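PDB 5WZJ: pumilio homolog 23 from Arabidopsis thaliana, which binds RNA in a sequence-specific manner through its pumilio repeats, recognising 18S rRNA, and probably regulates the translation and stability of target mRNAs. Local coordinates for residues S110-T113 against H114-N117; S332-D336 against Q337-G341; P400-L403 against F404-Y407; R486-I489 against I490-G494. All blocks are in the same frame, centred on the assembly; numbering follows the deposited sequence.

Contact 1 of 4, residues S110-T113 against H114-N117; sequences SLAT and HLEN
H114 sits beside T113 where helix 100-112 of the second pumilio repeat gives way to loop, the two side chains pointing the same way. With CG beside its own backbone N (chi1 -59°), the imidazole is swung back alongside the last helical turn. One ring face lies under the T113 hydroxyl, whose OG1 is 3.4 Å from H114 CD2. The same carbon meets a carbonyl obliquely, H114 CD2 being 3.2 Å from S110 O, while L111 O lies at the ring edge. T113 OG1 is held over the ring by its own bond, donated to S110 O at 2.6 Å; a chi1 of 66° puts the oxygen between the backbone N and carbonyl carbon, within reach of that acceptor. S110 O also takes the backbone N of T113, so two donors from one residue share it. H114 N reaches L111 O at 3.0 Å. A type I turn from A112 to L115 follows, closed by L115 N to A112 O at 3.3 Å. L115 lays CD1 against A112 CB, 4.4 Å away, and both side chains touch L158 of helix 146-160. Beyond the segments the H114 side chain touches L77 and I124, from the flanking helices 77-87 and 121-137. An alanine at H114 would keep the backbone bonds but is likely to open a gap beneath the T113 hydroxyl and between those helices. Chemically, carbonyls of the last turn are satisfied by the amides of H114 and L115 and by T113, while the imidazole offers one face to the T113 hydroxyl.

Contact 2 of 4, residues S332-D336 against Q337-G341; sequences SHARD and QEQMG
D336 and Q339 form a capping box at the start of helix 337-347, in the sixth pumilio repeat, with D336 at the N-cap. Q337 opens the helix and touches D336 mainly through its own CB, 3.7 Å from D336 C; its chain then runs outward, extended beyond CG, and NE2 makes a weak bond to L373 O. E338 comes next, its CB 3.6 Å from D336 OD1, with its carboxylate carried away on an extended chain. Q339 does most of the work, because it is gripped at both ends. Its backbone N gives a bond of 2.9 Å to D336 OD1, meeting that oxygen nearly along its C-O direction; D336 can offer it because CG stands between the backbone N and the carbonyl carbon (chi1 58°), folding the carboxylate back over the first turn. In return the Q339 side chain, with CG beside its own N and extended from there, reaches back along the loop. Its OE1 accepts R335 N at 2.7 Å, nearly in line with the amide C=O, and more weakly D336 N at 3.5 Å. That one oxygen therefore holds two successive loop amides, while NE2 is bonded to N303 and Y302 of helix 299-310 covers the side chain. R335 bends at chi2 away from the helix, and its NH1 donates to H333 O. The M340 side chain touches L366 and V369 of helix 360-373. The first regular helical bond follows there: M340 N to D336 O, 3.2 Å.

Contact 3 of 4, residues P400-L403 against F404-Y407; sequences PRLL and FLDY
P400 O accepts F404 N at 3.1 Å, the donor tilted 27° from the carbonyl plane; this is the last full turn of helix 398-403. F404 then leaves helical geometry and serves at once as the N-cap position of helix 405-410, so the two short helices meet at a single residue. Its ring, with CG beside the backbone N (chi1 -67°), is carried back beside the turn it has just left: CD2 comes within 3.7 Å of P400 O, and CG stands 3.7 Å from L403 C, both approached obliquely. Outside the pair of segments W419 meets this ring edge-to-face. L405 opens the next helix, and its N makes a weak bond to L402 O at 3.4 Å; its CA-H lies against R401 O, the CA to O distance being 3.1 Å. On the apolar side L402 and L405 run side by side. L405 has CG anti to the backbone N (chi1 -160°), which brings its CD1 to 3.8 Å from L402 CD2. L402 also reaches L433 and Y447, and L403 packs on C430 and L433 of helix 427-436, while the guanidinium of R401 is bonded through NH1 to V388 O. Every residue that touches across this junction is buried. The chemistry is therefore that of a break between two short helices where regular backbone bonding thins out: the L402-L405 pair adds apolar contact, while the F404 ring lies against backbone atoms and W419.

Contact 4 of 4, residues R486-I489 against I490-G494; sequences RRLI and IKLRG
R487 and K491 lie side by side, one turn apart, at the C-terminal end of helix 482-490, where the seventh pumilio repeat passes into the eighth through a type I turn from I490 to R493. Their charged ends come close, R487 NE being 3.7 Å from K491 NZ, the amine approaching the guanidinium obliquely. K491 bends at chi3 (-80°), which lays CE 3.7 Å from R487 O. What holds the amine there is a pair of carbonyls outside, T452 O and M454 O, both bonded to NZ; they probably offset the like charges. With an alanine here, T452 O and M454 O are likely to be left without their shared donor, and R487 O without the CE that lies against it. On the neighbouring flank I490 CD1 rests 3.7 Å from R486 CG, and both side chains touch L520 of helix 518-530. L488 and L492 both touch I459 of helix 456-463, with L488 also on I472 and F475. The backbone sets these positions: K491 N makes only weak bonds, to R487 O and L488 O, L492 N reaches I489 O at 2.9 Å, and the last full helical bond runs from I490 N to R486 O, 2.9 Å.

In the fold
Followed from the N terminus, the four contacts come in series; each is a local contact within one continuous stretch, and none nests in or crosses another. Contact 1 ends helix 100-112 in the second repeat and leads toward helix 121-137. Contact 2 does the reverse, starting helix 337-347 in the sixth repeat after the loop from helix 323-332. Contact 3 joins helices 398-403 and 405-410, and contact 4 carries helix 482-490 toward helix 496-501. Contacts 3 and 4 are the closest pair, centres about 22 Å apart, without touching, whereas the centres of contacts 1 and 4 lie about 54 Å apart on opposite sides of the chain's centre, spread along the curved superhelix.

Contact 1 of 4, residues S110-T113 against H114-N117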
loop_
_atom_site.group_PDB
_atom_site.type_symbol
_atom_site.label_atom_id
_atom_site.label_comp_id
_atom_site.label_asym_id
_atom_site.label_seq_id
_atom_site.Cartn_x
_atom_site.Cartn_y
_atom_site.Cartn_z
ATOM N N SER A 110 0.721 -19.375 -15.292
ATOM C CA SER A 110 0.806 -20.828 -15.356
ATOM C C SER A 110 2.207 -21.326 -14.997
ATOM O O SER A 110 2.350 -22.311 -14.266
ATOM C CB SER A 110 0.402 -21.289 -16.759
ATOM O OG SER A 110 0.311 -22.703 -16.868
ATOM N N LEU A 111 3.254 -20.670 -15.516
ATOM C CA LEU A 111 4.618 -20.978 -15.080
ATOM C C LEU A 111 4.763 -20.809 -13.579
ATOM O O LEU A 111 5.399 -21.630 -12.907
ATOM C CB LEU A 111 5.628 -20.059 -15.767
ATOM C CG LEU A 111 6.350 -20.403 -17.045
ATOM C CD1 LEU A 111 7.363 -19.280 -17.319
ATOM C CD2 LEU A 111 7.029 -21.754 -16.921
ATOM N N ALA A 112 4.207 -19.719 -13.048
ATOM C CA ALA A 112 4.323 -19.422 -11.629
ATOM C C ALA A 112 3.723 -20.514 -10.750
ATOM O O ALA A 112 4.135 -20.657 -9.594
ATOM C CB ALA A 112 3.649 -18.087 -11.323
ATOM N N THR A 113 2.739 -21.282 -11.255
ATOM C CA THR A 113 2.172 -22.349 -10.432
ATOM C C THR A 113 3.169 -23.479 -10.181
ATOM O O THR A 113 2.927 -24.302 -9.293
ATOM C CB THR A 113 0.887 -22.952 -11.059
ATOM O OG1 THR A 113 1.205 -23.620 -12.282
ATOM C CG2 THR A 113 -0.191 -21.879 -11.345
ATOM N N HIS A 114 4.270 -23.542 -10.930
ATOM C CA HIS A 114 5.265 -24.598 -10.767
ATOM C C HIS A 114 6.484 -24.167 -9.953
ATOM O O HIS A 114 7.392 -24.981 -9.740
ATOM C CB HIS A 114 5.706 -25.105 -12.139
ATOM C CG HIS A 114 4.580 -25.653 -12.957
ATOM N ND1 HIS A 114 4.103 -26.938 -12.800
ATOM C CD2 HIS A 114 3.816 -25.082 -13.921
ATOM C CE1 HIS A 114 3.106 -27.140 -13.642
ATOM N NE2 HIS A 114 2.910 -26.030 -14.332
ATOM N N LEU A 115 6.518 -22.916 -9.484
ATOM C CA LEU A 115 7.674 -22.419 -8.744
ATOM C C LEU A 115 8.003 -23.308 -7.548
ATOM O O LEU A 115 9.178 -23.568 -7.268
ATOM C CB LEU A 115 7.421 -20.985 -8.280
ATOM C CG LEU A 115 7.690 -19.881 -9.306
ATOM C CD1 LEU A 115 7.201 -18.523 -8.810
ATOM C CD2 LEU A 115 9.175 -19.831 -9.612
ATOM N N GLU A 116 6.982 -23.789 -6.833
ATOM C CA GLU A 116 7.224 -24.570 -5.627
ATOM C C GLU A 116 7.739 -25.976 -5.923
ATOM O O GLU A 116 8.114 -26.684 -4.986
ATOM C CB GLU A 116 5.943 -24.647 -4.790
ATOM N N ASN A 117 7.771 -26.392 -7.190
ATOM C CA ASN A 117 8.259 -27.715 -7.558
ATOM C C ASN A 117 9.754 -27.643 -7.843
ATOM O O ASN A 117 10.159 -27.031 -8.842
ATOM C CB ASN A 117 7.496 -28.229 -8.774
ATOM C CG ASN A 117 7.948 -29.607 -9.214
ATOM O OD1 ASN A 117 8.853 -30.206 -8.625
ATOM N ND2 ASN A 117 7.309 -30.123 -10.257
#

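Contact 2 of 4, residues S332-D336 against Q337-G341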
loop_
_atom_site.group_PDB
_atom_site.type_symbol
_atom_site.label_atom_id
_atom_site.label_comp_id
_atom_site.label_asym_id
_atom_site.label_seq_id
_atom_site.Cartn_x
_atom_site.Cartn_y
_atom_site.Cartn_z
ATOM N N SER A 332 9.894 9.982 5.044
ATOM C CA SER A 332 9.707 8.702 5.728
ATOM C C SER A 332 10.991 7.897 5.800
ATOM O O SER A 332 11.126 7.031 6.671
ATOM C CB SER A 332 8.646 7.859 5.013
ATOM O OG SER A 332 7.432 8.558 4.917
ATOM N N HIS A 333 11.929 8.138 4.882
ATOM C CA HIS A 333 13.151 7.348 4.824
ATOM C C HIS A 333 14.389 8.138 5.218
ATOM O O HIS A 333 15.509 7.690 4.957
ATOM C CB HIS A 333 13.293 6.733 3.430
ATOM C CG HIS A 333 12.236 5.718 3.145
ATOM N ND1 HIS A 333 11.000 6.056 2.637
ATOM C CD2 HIS A 333 12.202 4.384 3.366
ATOM C CE1 HIS A 333 10.256 4.969 2.535
ATOM N NE2 HIS A 333 10.960 3.941 2.975
ATOM N N ALA A 334 14.215 9.291 5.867
ATOM C CA ALA A 334 15.363 10.032 6.375
ATOM C C ALA A 334 16.159 9.173 7.356
ATOM O O ALA A 334 15.619 8.292 8.027
ATOM C CB ALA A 334 14.908 11.331 7.044
ATOM N N ARG A 335 17.469 9.420 7.410
ATOM C CA ARG A 335 18.391 8.518 8.087
ATOM C C ARG A 335 18.882 9.017 9.442
ATOM O O ARG A 335 19.116 8.198 10.329
ATOM C CB ARG A 335 19.612 8.232 7.198
ATOM C CG ARG A 335 19.333 7.400 5.936
ATOM C CD ARG A 335 18.524 6.150 6.265
ATOM N NE ARG A 335 18.816 5.036 5.359
ATOM C CZ ARG A 335 18.252 4.864 4.163
ATOM N NH1 ARG A 335 17.348 5.745 3.695
ATOM N NH2 ARG A 335 18.597 3.811 3.425
ATOM N N ASP A 336 19.037 10.325 9.637
ATOM C CA ASP A 336 19.706 10.814 10.839
ATOM C C ASP A 336 19.078 12.122 11.303
ATOM O O ASP A 336 18.205 12.703 10.645
ATOM C CB ASP A 336 21.220 10.975 10.608
ATOM C CG ASP A 336 21.558 11.922 9.462
ATOM O OD1 ASP A 336 20.922 12.988 9.327
ATOM O OD2 ASP A 336 22.487 11.603 8.695
ATOM N N GLN A 337 19.563 12.597 12.448
ATOM C CA GLN A 337 18.965 13.759 13.084
ATOM C C GLN A 337 19.324 15.051 12.369
ATOM O O GLN A 337 18.571 16.027 12.457
ATOM C CB GLN A 337 19.382 13.800 14.555
ATOM C CG GLN A 337 19.133 12.458 15.246
ATOM C CD GLN A 337 19.418 12.473 16.738
ATOM O OE1 GLN A 337 20.307 13.186 17.208
ATOM N NE2 GLN A 337 18.660 11.680 17.492
ATOM N N GLU A 338 20.452 15.087 11.651
ATOM C CA GLU A 338 20.769 16.293 10.896
ATOM C C GLU A 338 19.750 16.511 9.787
ATOM O O GLU A 338 19.287 17.637 9.564
ATOM C CB GLU A 338 22.184 16.224 10.322
ATOM C CG GLU A 338 22.579 17.496 9.572
ATOM C CD GLU A 338 23.861 17.359 8.744
ATOM O OE1 GLU A 338 24.631 16.393 8.950
ATOM O OE2 GLU A 338 24.096 18.229 7.878
ATOM N N GLN A 339 19.369 15.437 9.097
ATOM C CA GLN A 339 18.322 15.540 8.087
ATOM C C GLN A 339 16.994 15.943 8.715
ATOM O O GLN A 339 16.268 16.778 8.166
ATOM C CB GLN A 339 18.191 14.209 7.336
ATOM C CG GLN A 339 19.384 13.927 6.420
ATOM C CD GLN A 339 19.421 12.500 5.924
ATOM O OE1 GLN A 339 18.720 11.621 6.443
ATOM N NE2 GLN A 339 20.242 12.257 4.910
ATOM N N MET A 340 16.663 15.367 9.871
ATOM C CA MET A 340 15.434 15.763 10.549
ATOM C C MET A 340 15.408 17.265 10.811
ATOM O O MET A 340 14.375 17.916 10.621
ATOM C CB MET A 340 15.281 14.993 11.856
ATOM C CG MET A 340 13.983 15.302 12.562
ATOM S SD MET A 340 12.585 14.571 11.681
ATOM C CE MET A 340 11.251 15.612 12.288
ATOM N N GLY A 341 16.541 17.835 11.231
ATOM C CA GLY A 341 16.597 19.269 11.467
ATOM C C GLY A 341 16.405 20.079 10.201
ATOM O O GLY A 341 15.715 21.101 10.203
#

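Contact 3 of 4, residues P400-L403 against F404-Y407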
loop_
_atom_site.group_PDB
_atom_site.type_symbol
_atom_site.label_atom_id
_atom_site.label_comp_id
_atom_site.label_asym_id
_atom_site.label_seq_id
_atom_site.Cartn_x
_atom_site.Cartn_y
_atom_site.Cartn_z
ATOM N N PRO A 400 -11.106 17.853 17.751
ATOM C CA PRO A 400 -12.178 17.963 16.754
ATOM C C PRO A 400 -11.708 18.482 15.405
ATOM O O PRO A 400 -12.166 17.998 14.364
ATOM C CB PRO A 400 -13.173 18.941 17.399
ATOM C CG PRO A 400 -12.938 18.829 18.854
ATOM C CD PRO A 400 -11.457 18.560 19.005
ATOM N N ARG A 401 -10.804 19.460 15.396
ATOM C CA ARG A 401 -10.378 20.025 14.124
ATOM C C ARG A 401 -9.557 19.030 13.315
ATOM O O ARG A 401 -9.660 19.009 12.087
ATOM C CB ARG A 401 -9.601 21.319 14.356
ATOM C CG ARG A 401 -10.469 22.434 14.959
ATOM C CD ARG A 401 -9.675 23.673 15.265
ATOM N NE ARG A 401 -10.525 24.714 15.840
ATOM C CZ ARG A 401 -10.151 25.979 16.009
ATOM N NH1 ARG A 401 -8.937 26.373 15.638
ATOM N NH2 ARG A 401 -10.998 26.853 16.541
ATOM N N LEU A 402 -8.758 18.189 13.972
ATOM C CA LEU A 402 -7.991 17.200 13.218
ATOM C C LEU A 402 -8.863 16.032 12.777
ATOM O O LEU A 402 -8.682 15.503 11.675
ATOM C CB LEU A 402 -6.808 16.695 14.046
ATOM C CG LEU A 402 -5.581 17.610 14.073
ATOM C CD1 LEU A 402 -4.624 17.176 15.161
ATOM C CD2 LEU A 402 -4.877 17.640 12.722
ATOM N N LEU A 403 -9.814 15.613 13.621
ATOM C CA LEU A 403 -10.768 14.584 13.206
ATOM C C LEU A 403 -11.532 14.976 11.945
ATOM O O LEU A 403 -11.875 14.107 11.134
ATOM C CB LEU A 403 -11.760 14.294 14.333
ATOM C CG LEU A 403 -11.195 13.632 15.588
ATOM C CD1 LEU A 403 -12.269 13.655 16.679
ATOM C CD2 LEU A 403 -10.722 12.190 15.277
ATOM N N PHE A 404 -11.824 16.265 11.772
ATOM C CA PHE A 404 -12.572 16.738 10.613
ATOM C C PHE A 404 -11.741 17.755 9.846
ATOM O O PHE A 404 -12.235 18.837 9.517
ATOM C CB PHE A 404 -13.899 17.387 11.025
ATOM C CG PHE A 404 -14.902 16.441 11.614
ATOM C CD1 PHE A 404 -15.540 15.502 10.824
ATOM C CD2 PHE A 404 -15.240 16.524 12.955
ATOM C CE1 PHE A 404 -16.479 14.642 11.360
ATOM C CE2 PHE A 404 -16.177 15.673 13.502
ATOM C CZ PHE A 404 -16.805 14.728 12.704
ATOM N N LEU A 405 -10.479 17.412 9.574
ATOM C CA LEU A 405 -9.507 18.372 9.051
ATOM C C LEU A 405 -10.024 19.114 7.816
ATOM O O LEU A 405 -9.860 20.338 7.709
ATOM C CB LEU A 405 -8.202 17.631 8.748
ATOM C CG LEU A 405 -6.839 18.305 8.614
ATOM C CD1 LEU A 405 -6.552 19.244 9.771
ATOM C CD2 LEU A 405 -5.768 17.218 8.551
ATOM N N ASP A 406 -10.669 18.402 6.878
ATOM C CA ASP A 406 -11.121 19.067 5.650
ATOM C C ASP A 406 -12.311 19.987 5.912
ATOM O O ASP A 406 -12.402 21.067 5.317
ATOM C CB ASP A 406 -11.452 18.047 4.549
ATOM C CG ASP A 406 -12.431 16.972 5.002
ATOM O OD1 ASP A 406 -12.602 16.792 6.229
ATOM O OD2 ASP A 406 -13.019 16.292 4.123
ATOM N N TYR A 407 -13.222 19.595 6.811
ATOM C CA TYR A 407 -14.343 20.477 7.137
ATOM C C TYR A 407 -13.870 21.737 7.847
ATOM O O TYR A 407 -14.366 22.836 7.570
ATOM C CB TYR A 407 -15.377 19.747 8.001
ATOM C CG TYR A 407 -16.143 18.674 7.267
ATOM C CD1 TYR A 407 -15.682 17.361 7.237
ATOM C CD2 TYR A 407 -17.334 18.966 6.609
ATOM C CE1 TYR A 407 -16.377 16.372 6.565
ATOM C CE2 TYR A 407 -18.038 17.981 5.929
ATOM C CZ TYR A 407 -17.555 16.688 5.909
ATOM O OH TYR A 407 -18.243 15.698 5.237
#

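Contact 4 of 4, residues R486-I489 against I490-G494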
loop_
_atom_site.group_PDB
_atom_site.type_symbol
_atom_site.label_atom_id
_atom_site.label_comp_id
_atom_site.label_asym_id
_atom_site.label_seq_id
_atom_site.Cartn_x
_atom_site.Cartn_y
_atom_site.Cartn_z
ATOM N N ARG A 486 -9.742 6.403 31.854
ATOM C CA ARG A 486 -11.013 6.109 32.514
ATOM C C ARG A 486 -12.039 7.218 32.275
ATOM O O ARG A 486 -13.216 6.945 32.013
ATOM C CB ARG A 486 -10.771 5.894 34.019
ATOM C CG ARG A 486 -12.039 5.664 34.862
ATOM C CD ARG A 486 -11.729 5.247 36.332
ATOM N NE ARG A 486 -11.201 6.337 37.167
ATOM C CZ ARG A 486 -9.939 6.415 37.606
ATOM N NH1 ARG A 486 -9.053 5.470 37.295
ATOM N NH2 ARG A 486 -9.552 7.435 38.368
ATOM N N ARG A 487 -11.607 8.478 32.347
ATOM C CA ARG A 487 -12.536 9.575 32.116
ATOM C C ARG A 487 -13.189 9.464 30.740
ATOM O O ARG A 487 -14.396 9.689 30.600
ATOM C CB ARG A 487 -11.813 10.916 32.263
ATOM C CG ARG A 487 -12.708 12.113 31.895
ATOM C CD ARG A 487 -11.936 13.421 31.874
ATOM N NE ARG A 487 -12.831 14.542 31.596
ATOM C CZ ARG A 487 -12.414 15.764 31.288
ATOM N NH1 ARG A 487 -11.111 16.018 31.221
ATOM N NH2 ARG A 487 -13.303 16.725 31.054
ATOM N N LEU A 488 -12.406 9.128 29.710
ATOM C CA LEU A 488 -12.974 8.999 28.370
ATOM C C LEU A 488 -13.896 7.792 28.285
ATOM O O LEU A 488 -14.992 7.875 27.723
ATOM C CB LEU A 488 -11.856 8.901 27.316
ATOM C CG LEU A 488 -12.349 8.792 25.859
ATOM C CD1 LEU A 488 -11.455 9.563 24.916
ATOM C CD2 LEU A 488 -12.454 7.343 25.398
ATOM N N ILE A 489 -13.453 6.650 28.809
ATOM C CA ILE A 489 -14.261 5.436 28.736
ATOM C C ILE A 489 -15.621 5.659 29.385
ATOM O O ILE A 489 -16.658 5.235 28.854
ATOM C CB ILE A 489 -13.502 4.264 29.386
ATOM C CG1 ILE A 489 -12.274 3.903 28.538
ATOM C CG2 ILE A 489 -14.429 3.043 29.561
ATOM C CD1 ILE A 489 -11.363 2.852 29.176
ATOM N N ILE A 490 -15.645 6.345 30.532
ATOM C CA ILE A 490 -16.915 6.604 31.212
ATOM C C ILE A 490 -17.859 7.404 30.323
ATOM O O ILE A 490 -19.078 7.188 30.342
ATOM C CB ILE A 490 -16.660 7.299 32.569
ATOM C CG1 ILE A 490 -16.081 6.277 33.545
ATOM C CG2 ILE A 490 -17.953 7.916 33.140
ATOM C CD1 ILE A 490 -15.501 6.873 34.826
ATOM N N LYS A 491 -17.327 8.309 29.504
ATOM C CA LYS A 491 -18.247 9.065 28.663
ATOM C C LYS A 491 -18.796 8.245 27.498
ATOM O O LYS A 491 -19.659 8.745 26.770
ATOM C CB LYS A 491 -17.569 10.345 28.168
ATOM C CG LYS A 491 -17.564 11.417 29.281
ATOM C CD LYS A 491 -17.026 12.746 28.819
ATOM C CE LYS A 491 -15.504 12.753 28.806
ATOM N NZ LYS A 491 -15.013 14.166 28.675
ATOM N N LEU A 492 -18.348 7.006 27.313
ATOM C CA LEU A 492 -18.979 6.114 26.346
ATOM C C LEU A 492 -20.113 5.293 26.948
ATOM O O LEU A 492 -20.787 4.567 26.205
ATOM C CB LEU A 492 -17.948 5.170 25.728
ATOM C CG LEU A 492 -16.867 5.814 24.854
ATOM C CD1 LEU A 492 -15.879 4.766 24.376
ATOM C CD2 LEU A 492 -17.491 6.519 23.656
ATOM N N ARG A 493 -20.337 5.395 28.262
ATOM C CA ARG A 493 -21.374 4.605 28.916
ATOM C C ARG A 493 -22.733 4.899 28.304
ATOM O O ARG A 493 -23.050 6.040 27.961
ATOM C CB ARG A 493 -21.413 4.889 30.419
ATOM C CG ARG A 493 -20.251 4.280 31.198
ATOM C CD ARG A 493 -20.501 4.286 32.709
ATOM N NE ARG A 493 -21.616 3.428 33.110
ATOM C CZ ARG A 493 -21.860 3.060 34.368
ATOM N NH1 ARG A 493 -21.057 3.466 35.345
ATOM N NH2 ARG A 493 -22.902 2.283 34.651
ATOM N N GLY A 494 -23.543 3.860 28.176
ATOM C CA GLY A 494 -24.801 3.974 27.475
ATOM C C GLY A 494 -24.703 3.763 25.985
ATOM O O GLY A 494 -25.740 3.709 25.312
#